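Local coordinates for surface protein R28 (Streptococcus pyogenes, PDB 6S5Z) that is a cell-wall-anchored protein, implicated in infection, whose Rib domain here has an immunoglobulin-like fold and probably serves as a structural module at the bacterial surface, at residues P11-R16 with V74-T79; L24-S29 with Y42-G47. One frame throughout, in Å; residues are numbered along the deposited sequence.

Contact 1. Residues P11-R16 with V74-T79; sequences PEAKHR and VNVKVT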
ATOM      1  N   PRO A  11      -2.487   9.224   2.167  1.00 17.70           N
ATOM      2  CA  PRO A  11      -2.883   7.927   1.611  1.00 11.04           C
ATOM      3  C   PRO A  11      -3.689   7.119   2.618  1.00 14.11           C
ATOM      4  O   PRO A  11      -3.445   7.165   3.828  1.00 13.64           O
ATOM      5  CB  PRO A  11      -1.545   7.251   1.283  1.00 14.84           C
ATOM      6  CG  PRO A  11      -0.564   7.912   2.188  1.00 16.14           C
ATOM      7  CD  PRO A  11      -1.036   9.313   2.399  1.00 18.25           C
ATOM      8  N   GLU A  12      -4.681   6.401   2.104  1.00 12.08           N
ATOM      9  CA  GLU A  12      -5.555   5.580   2.923  1.00 13.74           C
ATOM     10  C   GLU A  12      -5.612   4.193   2.324  1.00 19.21           C
ATOM     11  O   GLU A  12      -5.637   4.041   1.099  1.00 12.01           O
ATOM     12  CB  GLU A  12      -6.968   6.163   3.001  1.00 19.84           C
ATOM     13  CG  GLU A  12      -7.023   7.498   3.701  1.00 28.62           C
ATOM     14  CD  GLU A  12      -8.417   8.096   3.703  1.00 37.76           C
ATOM     15  OE1 GLU A  12      -8.665   8.984   2.861  1.00 35.90           O
ATOM     16  OE2 GLU A  12      -9.266   7.653   4.509  1.00 48.27           O
ATOM     17  N   ALA A  13      -5.666   3.196   3.202  1.00 15.00           N
ATOM     18  CA  ALA A  13      -5.651   1.801   2.798  1.00 12.83           C
ATOM     19  C   ALA A  13      -6.951   1.395   2.125  1.00 14.08           C
ATOM     20  O   ALA A  13      -8.040   1.880   2.461  1.00 15.24           O
ATOM     21  CB  ALA A  13      -5.422   0.909   4.015  1.00 13.84           C
ATOM     22  N   LYS A  14      -6.822   0.475   1.179  1.00 13.70           N
ATOM     23  CA  LYS A  14      -7.938  -0.240   0.587  1.00 13.41           C
ATOM     24  C   LYS A  14      -7.857  -1.697   1.019  1.00 24.21           C
ATOM     25  O   LYS A  14      -6.806  -2.335   0.863  1.00 17.39           O
ATOM     26  CB  LYS A  14      -7.910  -0.136  -0.940  1.00 13.52           C
ATOM     27  CG  LYS A  14      -8.919  -1.059  -1.629  1.00 15.50           C
ATOM     28  CD  LYS A  14      -8.897  -0.899  -3.148  1.00 17.46           C
ATOM     29  CE  LYS A  14      -9.699  -2.015  -3.825  1.00 19.50           C
ATOM     30  NZ  LYS A  14      -9.784  -1.811  -5.300  1.00 24.69           N
ATOM     31  N   HIS A  15      -8.952  -2.214   1.580  1.00 14.48           N
ATOM     32  CA  HIS A  15      -9.024  -3.628   1.925  1.00 17.34           C
ATOM     33  C   HIS A  15      -9.342  -4.436   0.670  1.00 23.78           C
ATOM     34  O   HIS A  15     -10.409  -4.261   0.071  1.00 18.25           O
ATOM     35  CB  HIS A  15     -10.089  -3.868   2.998  1.00 19.07           C
ATOM     36  CG  HIS A  15     -10.384  -5.318   3.218  1.00 22.96           C
ATOM     37  ND1 HIS A  15     -11.623  -5.870   2.977  1.00 24.33           N
ATOM     38  CD2 HIS A  15      -9.585  -6.340   3.612  1.00 22.12           C
ATOM     39  CE1 HIS A  15     -11.577  -7.169   3.222  1.00 25.61           C
ATOM     40  NE2 HIS A  15     -10.351  -7.480   3.606  1.00 23.09           N
ATOM     41  N   ARG A  16      -8.435  -5.330   0.279  1.00 14.76           N
ATOM     42  CA  ARG A  16      -8.646  -6.191  -0.877  1.00 17.13           C
ATOM     43  C   ARG A  16      -8.975  -7.621  -0.454  1.00 19.68           C
ATOM     44  O   ARG A  16      -8.533  -8.102   0.601  1.00 17.31           O
ATOM     45  CB  ARG A  16      -7.410  -6.210  -1.785  1.00 17.56           C
ATOM     46  CG  ARG A  16      -6.934  -4.871  -2.290  1.00 10.75           C
ATOM     47  CD  ARG A  16      -5.796  -5.122  -3.262  1.00 18.83           C
ATOM     48  NE  ARG A  16      -6.256  -5.872  -4.430  1.00 14.60           N
ATOM     49  CZ  ARG A  16      -5.445  -6.490  -5.285  1.00 20.03           C
ATOM     50  NH1 ARG A  16      -4.138  -6.473  -5.102  1.00  8.57           N
ATOM     51  NH2 ARG A  16      -5.944  -7.140  -6.320  1.00 23.15           N
ATOM     52  N   VAL A  74       1.757   2.781   5.045  1.00 11.83           N
ATOM     53  CA  VAL A  74       0.315   2.585   5.123  1.00 15.86           C
ATOM     54  C   VAL A  74       0.029   1.129   5.460  1.00 14.99           C
ATOM     55  O   VAL A  74       0.355   0.234   4.675  1.00  9.40           O
ATOM     56  CB  VAL A  74      -0.385   2.986   3.812  1.00 14.39           C
ATOM     57  CG1 VAL A  74      -1.870   2.751   3.953  1.00 13.96           C
ATOM     58  CG2 VAL A  74      -0.089   4.448   3.475  1.00 16.74           C
ATOM     59  N   ASN A  75      -0.575   0.894   6.626  1.00 15.66           N
ATOM     60  CA  ASN A  75      -0.996  -0.446   7.013  1.00 14.10           C
ATOM     61  C   ASN A  75      -2.235  -0.859   6.232  1.00 13.88           C
ATOM     62  O   ASN A  75      -3.215  -0.109   6.163  1.00 12.90           O
ATOM     63  CB  ASN A  75      -1.290  -0.499   8.514  1.00 13.32           C
ATOM     64  CG  ASN A  75      -0.062  -0.225   9.350  1.00 19.50           C
ATOM     65  OD1 ASN A  75       1.059  -0.549   8.950  1.00 21.52           O
ATOM     66  ND2 ASN A  75      -0.259   0.402  10.500  1.00 26.71           N
ATOM     67  N   VAL A  76      -2.200  -2.060   5.664  1.00 10.01           N
ATOM     68  CA  VAL A  76      -3.283  -2.567   4.824  1.00  9.43           C
ATOM     69  C   VAL A  76      -3.629  -3.988   5.235  1.00 10.16           C
ATOM     70  O   VAL A  76      -2.886  -4.662   5.946  1.00 16.45           O
ATOM     71  CB  VAL A  76      -2.948  -2.530   3.320  1.00  9.57           C
ATOM     72  CG1 VAL A  76      -2.511  -1.143   2.869  1.00 12.35           C
ATOM     73  CG2 VAL A  76      -1.851  -3.570   3.007  1.00  9.22           C
ATOM     74  N   LYS A  77      -4.780  -4.434   4.760  1.00 12.78           N
ATOM     75  CA  LYS A  77      -5.293  -5.753   5.069  1.00 18.61           C
ATOM     76  C   LYS A  77      -5.696  -6.424   3.771  1.00 18.86           C
ATOM     77  O   LYS A  77      -6.246  -5.779   2.871  1.00 20.43           O
ATOM     78  CB  LYS A  77      -6.466  -5.664   6.054  1.00 17.92           C
ATOM     79  CG  LYS A  77      -6.014  -5.072   7.385  1.00 22.91           C
ATOM     80  CD  LYS A  77      -7.040  -5.177   8.506  1.00 33.73           C
ATOM     81  CE  LYS A  77      -6.356  -4.909   9.854  1.00 40.94           C
ATOM     82  NZ  LYS A  77      -7.146  -5.360  11.034  1.00 45.78           N
ATOM     83  N   VAL A  78      -5.392  -7.712   3.667  1.00 14.37           N
ATOM     84  CA  VAL A  78      -5.750  -8.501   2.502  1.00 14.22           C
ATOM     85  C   VAL A  78      -6.413  -9.769   3.006  1.00 11.42           C
ATOM     86  O   VAL A  78      -5.839 -10.498   3.828  1.00 12.26           O
ATOM     87  CB  VAL A  78      -4.533  -8.838   1.616  1.00 16.33           C
ATOM     88  CG1 VAL A  78      -4.970  -9.680   0.427  1.00 19.26           C
ATOM     89  CG2 VAL A  78      -3.830  -7.576   1.116  1.00 13.31           C
ATOM     90  N   THR A  79      -7.621 -10.021   2.537  1.00 12.72           N
ATOM     91  CA  THR A  79      -8.314 -11.263   2.813  1.00 20.60           C
ATOM     92  C   THR A  79      -7.966 -12.224   1.692  1.00 19.24           C
ATOM     93  O   THR A  79      -8.081 -11.871   0.516  1.00 14.21           O
ATOM     94  CB  THR A  79      -9.827 -11.026   2.880  1.00 16.26           C
ATOM     95  OG1 THR A  79     -10.097  -9.995   3.831  1.00 17.54           O
ATOM     96  CG2 THR A  79     -10.561 -12.298   3.285  1.00 19.92           C
TER
HETATM   97  O   HOH W   1      -5.147  -4.322   0.722  1.00 11.42           O
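Residues 11-16 run alongside strand 74-79 in the same direction, 10° apart end to end, and the two backbones close into a parallel bridge only where Arg16 meets Val78. There Thr79 N donates to Arg16 O at 2.9 Å, while the bond from Arg16 N to Lys77 O is long and weak. Just before the bridge, a water bonded to both Lys14 O and Lys77 O joins the chains. The His15 side chain reaches forward over Lys77 toward Thr79: with CG anti to the backbone N (chi1 170°), NE2 meets Thr79 OG1 within the ring plane, at an unusually short 2.5 Å whose exact value is doubtful. Thr79 OG1 is also hydrogen-bonded to Glu57, which probably helps fix the hydroxyl where the imidazole meets it. Farther back the contact turns apolar. Ala13 CB lies 3.7 Å from Val76 CG1 and also touches Val74 CG1, whereas the other branch of Val74, CG2, packs 3.7 Å from Pro11 CG on the proline ring. Residues 11-16 thus flank the edge of strand 71-81 opposite strand 56-65, which pairs with Val74, Val76 and Val78 through its backbone, and run into outer strand 16-19, which begins at Arg16.

Contact 2. Residues L24-S29 with Y42-G47; sequences LDAKDS and YNWKNG
This is a mainly apolar contact between a short 3-10 turn and an edge strand, in which residues 24-29 of the loop after strand 16-19 pack on the aromatic side chains of strand 41-44. Trp44 makes the largest single contribution. Its indole NE1 donates to Leu24 O at 2.9 Å, an almost straight bond (170°) that lies in the ring plane but approaches the carbonyl from above its own plane. Ala26 CB sits over the five-membered ring, 3.8 Å from its centroid and close to the ring normal, and Leu24 CB touches CZ2 at 3.8 Å. At the far end of the indole, Ser29 OG comes to 3.5 Å from CH2. Tyr42 receives Lys27 instead: the lysine chain, extended from CB with CG anti to the backbone N (chi1 180°), crosses one face of the phenol ring, CG lying 3.9 Å from its centroid in a CH-pi contact. The loop thus covers one indole face through Ala26, and Val62 and Val76 of the sheet also touch both Trp44 and Ser29. Together they make a 3-10 turn packed on the aromatic residues of an outer strand, closing one side of the small immunoglobulin-like Rib domain.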
ATOM      1  N   LEU A  24       0.063  -9.450  -5.806  1.00 10.50           N
ATOM      2  CA  LEU A  24      -0.322  -8.236  -5.095  1.00  7.82           C
ATOM      3  C   LEU A  24       0.616  -7.117  -5.505  1.00 16.41           C
ATOM      4  O   LEU A  24       1.792  -7.115  -5.124  1.00 17.66           O
ATOM      5  CB  LEU A  24      -0.260  -8.439  -3.580  1.00 13.44           C
ATOM      6  CG  LEU A  24      -1.165  -9.483  -2.939  1.00 16.45           C
ATOM      7  CD1 LEU A  24      -0.781  -9.576  -1.472  1.00 13.44           C
ATOM      8  CD2 LEU A  24      -2.641  -9.086  -3.103  1.00 17.33           C
ATOM      9  N   ASP A  25       0.106  -6.191  -6.313  0.52 14.70           N
ATOM     10  CA  ASP A  25       0.770  -4.917  -6.536  0.52 16.30           C
ATOM     11  C   ASP A  25       0.453  -4.014  -5.357  0.52 15.43           C
ATOM     12  O   ASP A  25      -0.712  -3.882  -4.966  0.52 16.49           O
ATOM     13  CB  ASP A  25       0.291  -4.289  -7.845  0.52 14.30           C
ATOM     14  CG  ASP A  25       1.139  -3.101  -8.290  0.52 19.12           C
ATOM     15  OD1 ASP A  25       1.547  -2.272  -7.452  0.52 20.19           O
ATOM     16  OD2 ASP A  25       1.386  -2.987  -9.503  0.52 22.95           O
ATOM     17  N   ALA A  26       1.483  -3.386  -4.789  1.00 12.78           N
ATOM     18  CA  ALA A  26       1.255  -2.576  -3.599  1.00  6.93           C
ATOM     19  C   ALA A  26       0.312  -1.404  -3.876  1.00 12.39           C
ATOM     20  O   ALA A  26      -0.517  -1.058  -3.028  1.00 13.63           O
ATOM     21  CB  ALA A  26       2.579  -2.056  -3.047  1.00 11.44           C
ATOM     22  N   LYS A  27       0.416  -0.785  -5.055  1.00  9.43           N
ATOM     23  CA  LYS A  27      -0.434   0.360  -5.351  1.00  7.44           C
ATOM     24  C   LYS A  27      -1.904  -0.010  -5.279  1.00 11.21           C
ATOM     25  O   LYS A  27      -2.758   0.858  -5.040  1.00 12.18           O
ATOM     26  CB  LYS A  27      -0.099   0.907  -6.739  1.00  9.68           C
ATOM     27  CG  LYS A  27      -0.936   2.098  -7.135  1.00 13.58           C
ATOM     28  CD  LYS A  27      -0.426   2.714  -8.414  1.00 17.82           C
ATOM     29  CE  LYS A  27      -1.213   3.952  -8.799  1.00 20.62           C
ATOM     30  NZ  LYS A  27      -0.630   4.532 -10.047  1.00 24.63           N
ATOM     31  N   ASP A  28      -2.228  -1.279  -5.526  1.00  7.80           N
ATOM     32  CA  ASP A  28      -3.621  -1.694  -5.556  1.00 10.44           C
ATOM     33  C   ASP A  28      -4.237  -1.756  -4.170  1.00 15.92           C
ATOM     34  O   ASP A  28      -5.463  -1.906  -4.062  1.00 13.49           O
ATOM     35  CB  ASP A  28      -3.764  -3.049  -6.242  1.00  8.69           C
ATOM     36  CG  ASP A  28      -3.597  -2.964  -7.743  1.00 21.26           C
ATOM     37  OD1 ASP A  28      -3.855  -1.887  -8.326  1.00 22.71           O
ATOM     38  OD2 ASP A  28      -3.235  -3.986  -8.349  1.00 21.41           O
ATOM     39  N   SER A  29      -3.421  -1.662  -3.123  1.00 10.06           N
ATOM     40  CA  SER A  29      -3.891  -1.643  -1.746  1.00 11.11           C
ATOM     41  C   SER A  29      -4.042  -0.232  -1.196  1.00 11.03           C
ATOM     42  O   SER A  29      -4.284  -0.068   0.007  1.00 16.52           O
ATOM     43  CB  SER A  29      -2.948  -2.462  -0.851  1.00  9.37           C
ATOM     44  OG  SER A  29      -3.177  -3.849  -1.040  1.00 11.60           O
ATOM     45  N   TYR A  42       4.780   3.009  -5.449  1.00  8.26           N
ATOM     46  CA  TYR A  42       4.236   2.186  -4.371  1.00  8.37           C
ATOM     47  C   TYR A  42       4.970   0.858  -4.354  1.00  8.80           C
ATOM     48  O   TYR A  42       5.170   0.248  -5.408  1.00 12.60           O
ATOM     49  CB  TYR A  42       2.734   1.946  -4.574  1.00 15.39           C
ATOM     50  CG  TYR A  42       1.923   3.228  -4.691  1.00 11.63           C
ATOM     51  CD1 TYR A  42       1.850   3.941  -5.896  1.00 12.58           C
ATOM     52  CD2 TYR A  42       1.243   3.741  -3.594  1.00  7.73           C
ATOM     53  CE1 TYR A  42       1.104   5.124  -5.988  1.00 10.07           C
ATOM     54  CE2 TYR A  42       0.510   4.905  -3.684  1.00 13.03           C
ATOM     55  CZ  TYR A  42       0.435   5.590  -4.875  1.00 10.54           C
ATOM     56  OH  TYR A  42      -0.316   6.751  -4.920  1.00 15.47           O
ATOM     57  N   ASN A  43       5.362   0.410  -3.161  1.00 11.97           N
ATOM     58  CA  ASN A  43       6.002  -0.891  -3.032  1.00 14.28           C
ATOM     59  C   ASN A  43       5.667  -1.445  -1.664  1.00 14.58           C
ATOM     60  O   ASN A  43       5.315  -0.702  -0.749  1.00 11.14           O
ATOM     61  CB  ASN A  43       7.518  -0.816  -3.204  1.00 14.83           C
ATOM     62  CG  ASN A  43       8.180   0.038  -2.145  1.00 17.94           C
ATOM     63  OD1 ASN A  43       8.315   1.244  -2.315  1.00 16.94           O
ATOM     64  ND2 ASN A  43       8.593  -0.584  -1.036  1.00 17.12           N
ATOM     65  N   TRP A  44       5.784  -2.761  -1.535  1.00 11.75           N
ATOM     66  CA  TRP A  44       5.616  -3.384  -0.234  1.00  9.79           C
ATOM     67  C   TRP A  44       6.832  -3.122   0.636  1.00 10.82           C
ATOM     68  O   TRP A  44       7.976  -3.270   0.192  1.00 10.88           O
ATOM     69  CB  TRP A  44       5.393  -4.898  -0.376  1.00 14.68           C
ATOM     70  CG  TRP A  44       4.117  -5.242  -1.059  1.00  7.56           C
ATOM     71  CD1 TRP A  44       3.960  -5.752  -2.313  1.00  7.38           C
ATOM     72  CD2 TRP A  44       2.797  -5.061  -0.530  1.00  9.28           C
ATOM     73  NE1 TRP A  44       2.619  -5.908  -2.595  1.00 10.18           N
ATOM     74  CE2 TRP A  44       1.889  -5.492  -1.515  1.00 12.60           C
ATOM     75  CE3 TRP A  44       2.300  -4.577   0.687  1.00 13.49           C
ATOM     76  CZ2 TRP A  44       0.505  -5.454  -1.324  1.00 11.60           C
ATOM     77  CZ3 TRP A  44       0.938  -4.547   0.878  1.00  9.64           C
ATOM     78  CH2 TRP A  44       0.053  -4.977  -0.123  1.00 11.42           C
ATOM     79  N   LYS A  45       6.583  -2.757   1.890  1.00 12.51           N
ATOM     80  CA  LYS A  45       7.676  -2.684   2.849  1.00 11.70           C
ATOM     81  C   LYS A  45       8.350  -4.043   2.967  1.00 10.00           C
ATOM     82  O   LYS A  45       7.690  -5.080   2.967  1.00 14.88           O
ATOM     83  CB  LYS A  45       7.156  -2.254   4.224  1.00 10.11           C
ATOM     84  CG  LYS A  45       8.238  -2.137   5.297  1.00 16.57           C
ATOM     85  CD  LYS A  45       7.659  -1.514   6.556  1.00 19.52           C
ATOM     86  CE  LYS A  45       7.357  -0.063   6.318  1.00 25.73           C
ATOM     87  NZ  LYS A  45       8.589   0.710   6.173  1.00 24.09           N
ATOM     88  N   ASN A  46       9.672  -4.032   3.055  1.00 11.29           N
ATOM     89  CA  ASN A  46      10.419  -5.268   3.270  1.00 10.98           C
ATOM     90  C   ASN A  46       9.861  -6.008   4.474  1.00 14.39           C
ATOM     91  O   ASN A  46       9.725  -5.431   5.556  1.00 13.49           O
ATOM     92  CB  ASN A  46      11.893  -4.947   3.490  1.00 16.76           C
ATOM     93  CG  ASN A  46      12.577  -4.476   2.232  1.00 13.25           C
ATOM     94  OD1 ASN A  46      12.078  -4.680   1.134  1.00 15.78           O
ATOM     95  ND2 ASN A  46      13.714  -3.807   2.389  1.00 21.16           N
ATOM     96  N   GLY A  47       9.537  -7.284   4.282  1.00 10.80           N
ATOM     97  CA  GLY A  47       9.021  -8.084   5.364  1.00 13.16           C
ATOM     98  C   GLY A  47       7.544  -7.924   5.608  1.00 17.07           C
ATOM     99  O   GLY A  47       7.004  -8.580   6.511  1.00 18.10           O
TER
HETATM  100  O   HOH W   2       4.978  -2.531  -7.502  1.00 42.42           O

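The centres of the two contacts lie 10 Å apart within the same small Rib domain, and both reach its mixed four-stranded sheet, ordered 16-19, 71-81, 56-65, 41-44. Contact 1 borders the 16-19 side and contact 2 the 41-44 side, so together they involve both outermost strands. Along the chain, residues 24-29 and 42-47 fall between the two segments of contact 1. The contacts meet directly: Lys14 N probably bonds Ser29 O at 2.8 Å, Arg16 CD packs on Asp28 O, and Val76 CG1 lies against Ser29 O. The 3-10 turn therefore connects the chain ahead of strand 16-19 with strand 41-44, linking the two outer sides of the sheet.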